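Local structure of D-alanyl-D-alanine carboxypeptidase (Penicillin binding protein) family protein (Francisella tularensis subsp. tularensis, 6OSU) at residues L116-D121 and K200-N205; L83-M88 and F190-K195. The protein probably trims terminal D-alanine from peptidoglycan precursors in the bacterial cell wall, as a serine-type D-alanyl-D-alanine carboxypeptidase of peptidase family S11. All blocks are in the same frame, centred on the assembly; numbering follows the deposited sequence.

Contact 1 of 2, residues L116-D121 and K200-N205; sequences LVTGMD and KGLVWN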
# COMPACT_ATOMS: atom_id res chain seq x y z
N LEU A 116 7.84 -18.04 -9.83
CA LEU A 116 6.38 -18.10 -9.78
C LEU A 116 5.79 -16.82 -9.19
O LEU A 116 4.77 -16.32 -9.67
CB LEU A 116 5.92 -19.32 -8.98
CG LEU A 116 6.09 -20.69 -9.62
CD1 LEU A 116 5.62 -21.78 -8.66
CD2 LEU A 116 5.33 -20.77 -10.93
N VAL A 117 6.42 -16.29 -8.14
CA VAL A 117 5.92 -15.06 -7.54
C VAL A 117 6.09 -13.89 -8.51
O VAL A 117 5.22 -13.02 -8.61
CB VAL A 117 6.63 -14.79 -6.20
CG1 VAL A 117 6.28 -13.41 -5.67
CG2 VAL A 117 6.25 -15.85 -5.18
N THR A 118 7.20 -13.87 -9.24
CA THR A 118 7.39 -12.83 -10.26
C THR A 118 6.31 -12.93 -11.33
O THR A 118 5.75 -11.91 -11.75
CB THR A 118 8.79 -12.95 -10.88
OG1 THR A 118 9.77 -12.99 -9.84
CG2 THR A 118 9.07 -11.75 -11.76
N GLY A 119 6.01 -14.15 -11.79
CA GLY A 119 4.94 -14.31 -12.75
C GLY A 119 3.60 -13.84 -12.21
O GLY A 119 2.84 -13.18 -12.91
N MET A 120 3.32 -14.15 -10.94
CA MET A 120 2.05 -13.76 -10.35
C MET A 120 1.93 -12.25 -10.20
O MET A 120 0.91 -11.66 -10.56
CB MET A 120 1.89 -14.45 -8.99
CG MET A 120 0.65 -14.06 -8.21
SD MET A 120 0.54 -15.03 -6.69
CE MET A 120 2.17 -14.77 -5.99
N ASP A 121 2.99 -11.60 -9.69
CA ASP A 121 2.92 -10.18 -9.38
C ASP A 121 3.08 -9.30 -10.62
O ASP A 121 2.37 -8.30 -10.77
CB ASP A 121 3.99 -9.81 -8.35
CG ASP A 121 3.79 -10.51 -7.02
OD1 ASP A 121 2.66 -11.00 -6.76
OD2 ASP A 121 4.75 -10.55 -6.23
N LYS A 200 9.86 -4.17 -13.95
CA LYS A 200 9.29 -3.59 -15.16
C LYS A 200 8.69 -4.66 -16.06
O LYS A 200 7.74 -4.39 -16.81
CB LYS A 200 10.35 -2.80 -15.92
CG LYS A 200 11.04 -1.72 -15.10
CD LYS A 200 10.15 -0.51 -14.87
CE LYS A 200 9.93 -0.27 -13.38
NZ LYS A 200 11.21 -0.22 -12.62
N GLY A 201 9.21 -5.88 -16.02
CA GLY A 201 8.70 -6.94 -16.86
C GLY A 201 9.33 -8.27 -16.51
O GLY A 201 10.03 -8.40 -15.51
N LEU A 202 9.05 -9.26 -17.36
CA LEU A 202 9.53 -10.62 -17.15
C LEU A 202 10.08 -11.17 -18.46
O LEU A 202 9.36 -11.29 -19.45
CB LEU A 202 8.40 -11.53 -16.63
CG LEU A 202 8.72 -13.02 -16.56
CD1 LEU A 202 9.88 -13.29 -15.61
CD2 LEU A 202 7.49 -13.81 -16.14
N VAL A 203 11.37 -11.50 -18.46
CA VAL A 203 12.02 -12.20 -19.56
C VAL A 203 12.07 -13.67 -19.19
O VAL A 203 12.83 -14.07 -18.31
CB VAL A 203 13.43 -11.64 -19.83
CG1 VAL A 203 14.04 -12.31 -21.06
CG2 VAL A 203 13.38 -10.13 -20.00
N TRP A 204 11.26 -14.49 -19.87
CA TRP A 204 10.97 -15.85 -19.44
C TRP A 204 11.41 -16.84 -20.52
O TRP A 204 10.91 -16.79 -21.65
CB TRP A 204 9.48 -16.00 -19.13
CG TRP A 204 9.01 -17.39 -18.85
CD1 TRP A 204 8.23 -18.16 -19.66
CD2 TRP A 204 9.27 -18.17 -17.68
NE1 TRP A 204 7.99 -19.38 -19.06
CE2 TRP A 204 8.62 -19.41 -17.84
CE3 TRP A 204 10.00 -17.94 -16.50
CZ2 TRP A 204 8.67 -20.41 -16.88
CZ3 TRP A 204 10.05 -18.94 -15.55
CH2 TRP A 204 9.39 -20.16 -15.74
N ASN A 205 12.33 -17.73 -20.16
CA ASN A 205 12.77 -18.81 -21.04
C ASN A 205 11.80 -19.97 -20.85
O ASN A 205 11.92 -20.73 -19.88
CB ASN A 205 14.20 -19.22 -20.74
CG ASN A 205 14.77 -20.18 -21.78
OD1 ASN A 205 14.03 -20.90 -22.46
ND2 ASN A 205 16.10 -20.20 -21.91

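Contact 2 of 2, residues L83-M88 and F190-K195; sequences LSWDTM and FPEAYK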
# COMPACT_ATOMS: atom_id res chain seq x y z
N LEU A 83 8.83 -22.08 3.57
CA LEU A 83 9.07 -21.94 2.15
C LEU A 83 10.30 -21.05 1.99
O LEU A 83 10.65 -20.28 2.89
CB LEU A 83 7.85 -21.32 1.44
CG LEU A 83 7.54 -21.67 -0.01
CD1 LEU A 83 7.24 -23.15 -0.16
CD2 LEU A 83 6.37 -20.84 -0.51
N SER A 84 10.97 -21.18 0.85
CA SER A 84 12.05 -20.27 0.50
C SER A 84 11.88 -19.86 -0.95
O SER A 84 11.20 -20.53 -1.73
CB SER A 84 13.43 -20.89 0.73
OG SER A 84 13.95 -21.44 -0.46
N TRP A 85 12.51 -18.74 -1.31
CA TRP A 85 12.50 -18.29 -2.69
C TRP A 85 13.07 -19.34 -3.63
O TRP A 85 12.67 -19.41 -4.80
CB TRP A 85 13.29 -16.98 -2.83
CG TRP A 85 12.70 -15.84 -2.08
CD1 TRP A 85 13.19 -15.28 -0.93
CD2 TRP A 85 11.53 -15.09 -2.42
NE1 TRP A 85 12.38 -14.23 -0.54
CE2 TRP A 85 11.35 -14.10 -1.44
CE3 TRP A 85 10.60 -15.18 -3.47
CZ2 TRP A 85 10.30 -13.20 -1.47
CZ3 TRP A 85 9.55 -14.28 -3.50
CH2 TRP A 85 9.41 -13.30 -2.50
N ASP A 86 13.99 -20.17 -3.14
CA ASP A 86 14.67 -21.18 -3.94
C ASP A 86 13.86 -22.45 -4.14
O ASP A 86 14.22 -23.26 -5.00
CB ASP A 86 16.01 -21.55 -3.30
CG ASP A 86 16.95 -20.37 -3.17
OD1 ASP A 86 16.67 -19.32 -3.78
OD2 ASP A 86 17.98 -20.49 -2.46
N THR A 87 12.79 -22.65 -3.37
CA THR A 87 12.03 -23.89 -3.43
C THR A 87 11.47 -24.12 -4.83
O THR A 87 10.95 -23.19 -5.46
CB THR A 87 10.90 -23.88 -2.40
OG1 THR A 87 11.45 -23.77 -1.08
CG2 THR A 87 10.05 -25.15 -2.48
N MET A 88 11.57 -25.36 -5.31
CA MET A 88 11.12 -25.73 -6.65
C MET A 88 9.75 -26.39 -6.56
O MET A 88 9.61 -27.46 -5.96
CB MET A 88 12.13 -26.68 -7.30
CG MET A 88 13.56 -26.16 -7.31
SD MET A 88 13.80 -24.73 -8.38
CE MET A 88 13.38 -25.42 -9.98
N PHE A 190 6.50 -7.63 4.76
CA PHE A 190 7.26 -8.31 3.72
C PHE A 190 7.90 -7.30 2.77
O PHE A 190 7.54 -7.22 1.59
CB PHE A 190 6.36 -9.28 2.96
CG PHE A 190 5.49 -10.11 3.86
CD1 PHE A 190 6.05 -10.96 4.79
CD2 PHE A 190 4.11 -10.05 3.76
CE1 PHE A 190 5.26 -11.73 5.63
CE2 PHE A 190 3.31 -10.82 4.59
CZ PHE A 190 3.89 -11.66 5.52
N PRO A 191 8.88 -6.53 3.25
CA PRO A 191 9.51 -5.53 2.37
C PRO A 191 10.31 -6.13 1.22
O PRO A 191 10.35 -5.53 0.14
CB PRO A 191 10.41 -4.74 3.33
CG PRO A 191 10.68 -5.67 4.45
CD PRO A 191 9.44 -6.49 4.61
N GLU A 192 10.93 -7.30 1.41
CA GLU A 192 11.68 -7.91 0.31
C GLU A 192 10.75 -8.42 -0.78
O GLU A 192 10.95 -8.14 -1.97
CB GLU A 192 12.56 -9.04 0.83
CG GLU A 192 13.02 -9.99 -0.27
CD GLU A 192 14.52 -10.21 -0.29
OE1 GLU A 192 15.13 -10.26 0.80
OE2 GLU A 192 15.08 -10.34 -1.40
N ALA A 193 9.72 -9.19 -0.40
CA ALA A 193 8.76 -9.68 -1.38
C ALA A 193 8.06 -8.53 -2.09
O ALA A 193 7.72 -8.65 -3.27
CB ALA A 193 7.74 -10.59 -0.71
N TYR A 194 7.83 -7.42 -1.39
CA TYR A 194 7.16 -6.29 -2.02
C TYR A 194 8.00 -5.65 -3.12
O TYR A 194 7.43 -5.03 -4.03
CB TYR A 194 6.79 -5.24 -0.98
CG TYR A 194 6.19 -4.01 -1.61
CD1 TYR A 194 4.97 -4.07 -2.27
CD2 TYR A 194 6.86 -2.79 -1.58
CE1 TYR A 194 4.42 -2.94 -2.87
CE2 TYR A 194 6.32 -1.66 -2.17
CZ TYR A 194 5.10 -1.74 -2.81
OH TYR A 194 4.56 -0.62 -3.40
N LYS A 195 9.33 -5.79 -3.07
CA LYS A 195 10.17 -5.23 -4.12
C LYS A 195 9.87 -5.84 -5.49
O LYS A 195 10.18 -5.21 -6.51
CB LYS A 195 11.65 -5.44 -3.79
CG LYS A 195 12.13 -4.69 -2.56
CD LYS A 195 13.62 -4.94 -2.31
CE LYS A 195 14.05 -4.43 -0.94
NZ LYS A 195 14.91 -5.42 -0.24

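Contact 1 of 2, residues L116-D121 and K200-N205
Leu-202 rests its two methyls on Thr-118 and Gly-119, joining helix 113-123 of the penicillin-binding-protein fold to strand 201-205, the middle strand of a small three-stranded antiparallel sheet. The packed part of the contact is the meeting of one leucine fork with one helix turn. Leu-202 CD2 comes to 4.3 Å from Gly-119 CA, and CD1 reaches Thr-118 CG2 at 4.2 Å. With CG anti to the backbone N (chi1 172°), the leucine extends from the strand toward the helix and spreads its branches over two successive residues. Glycine suits the spot because its bare CA lets the backbones approach: the CA atoms of Gly-119 and Leu-202 are 7.4 Å apart. The same helix leads into Ser-124, a predicted active-site residue, and Gly-119 is itself joined to Gly-125 by a backbone hydrogen bond.

Beyond this buried leucine the contact thins. The indole of Trp-204 packs instead on Met-103 and Gln-209, and its NE1 hydrogen-bonds to the carbonyl O of Tyr-104. Thr-118 is the partly exposed member of the contact, whereas Leu-202 and Gly-119 are buried; it also brushes Asp-199 in the loop before the strand. A threonine serves both roles there: CG2 is offered to the leucine, while chi1 of -51° turns OG1 back along the helix, where it hydrogen-bonds to the carbonyl O of Arg-114.

Contact 2 of 2, residues L83-M88 and F190-K195
A type I beta turn from Ser-84 to Thr-87, with an ST turn built into it, presents Trp-85 to the short helical turn 191-194. The turn is braced from within: Thr-87 N hydrogen-bonds to Ser-84 O at 3.1 Å, while Asp-86 N reaches the Ser-84 side-chain OG at 3.0 Å in a rather bent bond (133°). Small hydroxyl residues suit these positions because their oxygens can take the backbone N-H groups of a tight reversal; Thr-87 OG1 likewise accepts from Ser-84 N.

Trp-85 carries the whole approach. Its CG stands anti to the carbonyl carbon and beside the backbone N (chi1 -64°), which carries the indole from the turn toward the helical turn. The six-membered ring meets Ala-193 edge-on, with CH2 3.7 Å from the alanine CB, which lies close to the indole plane. Alanine is short enough for the ring edge to come near the helix backbone too, CZ2 lying 3.8 Å from Ala-193 CA. At the pyrrole end, Glu-192 CG approaches NE1 obliquely, at 4.3 Å. The indole also packs on Ile-78 of helix 66-79, and Arg-114 makes a cation-pi interaction with it.

Indole edge against alanine methyl is an apolar pairing, and no hydrogen bond crosses between the segments. Glu-192, on the exposed side, has a long, weak ion pair with Arg-114; the arginine would thus be shared between an aromatic ring and a distant carboxylate.

Contact 1 uses helix 113-123 as one of its own segments, whereas in contact 2 that helix lies outside both segments and is packed on by Trp-85, through Val-113 and Val-117. Contact 1 is the buried one, setting an aliphatic side chain of a strand on the helix; contact 2 is only partly buried and joins a loop turn to a short helical turn through an aromatic edge. Neither has a hydrogen bond between its segments; charge appears beside contact 2 on its solvent side, with Glu-192. Their centres are 13 Å apart, and they touch where Val-117 CB packs 4.0 Å from Trp-85 CZ3. Helix 191-194 and strand 201-205 follow one another in sequence, so consecutive elements supply one side of each contact.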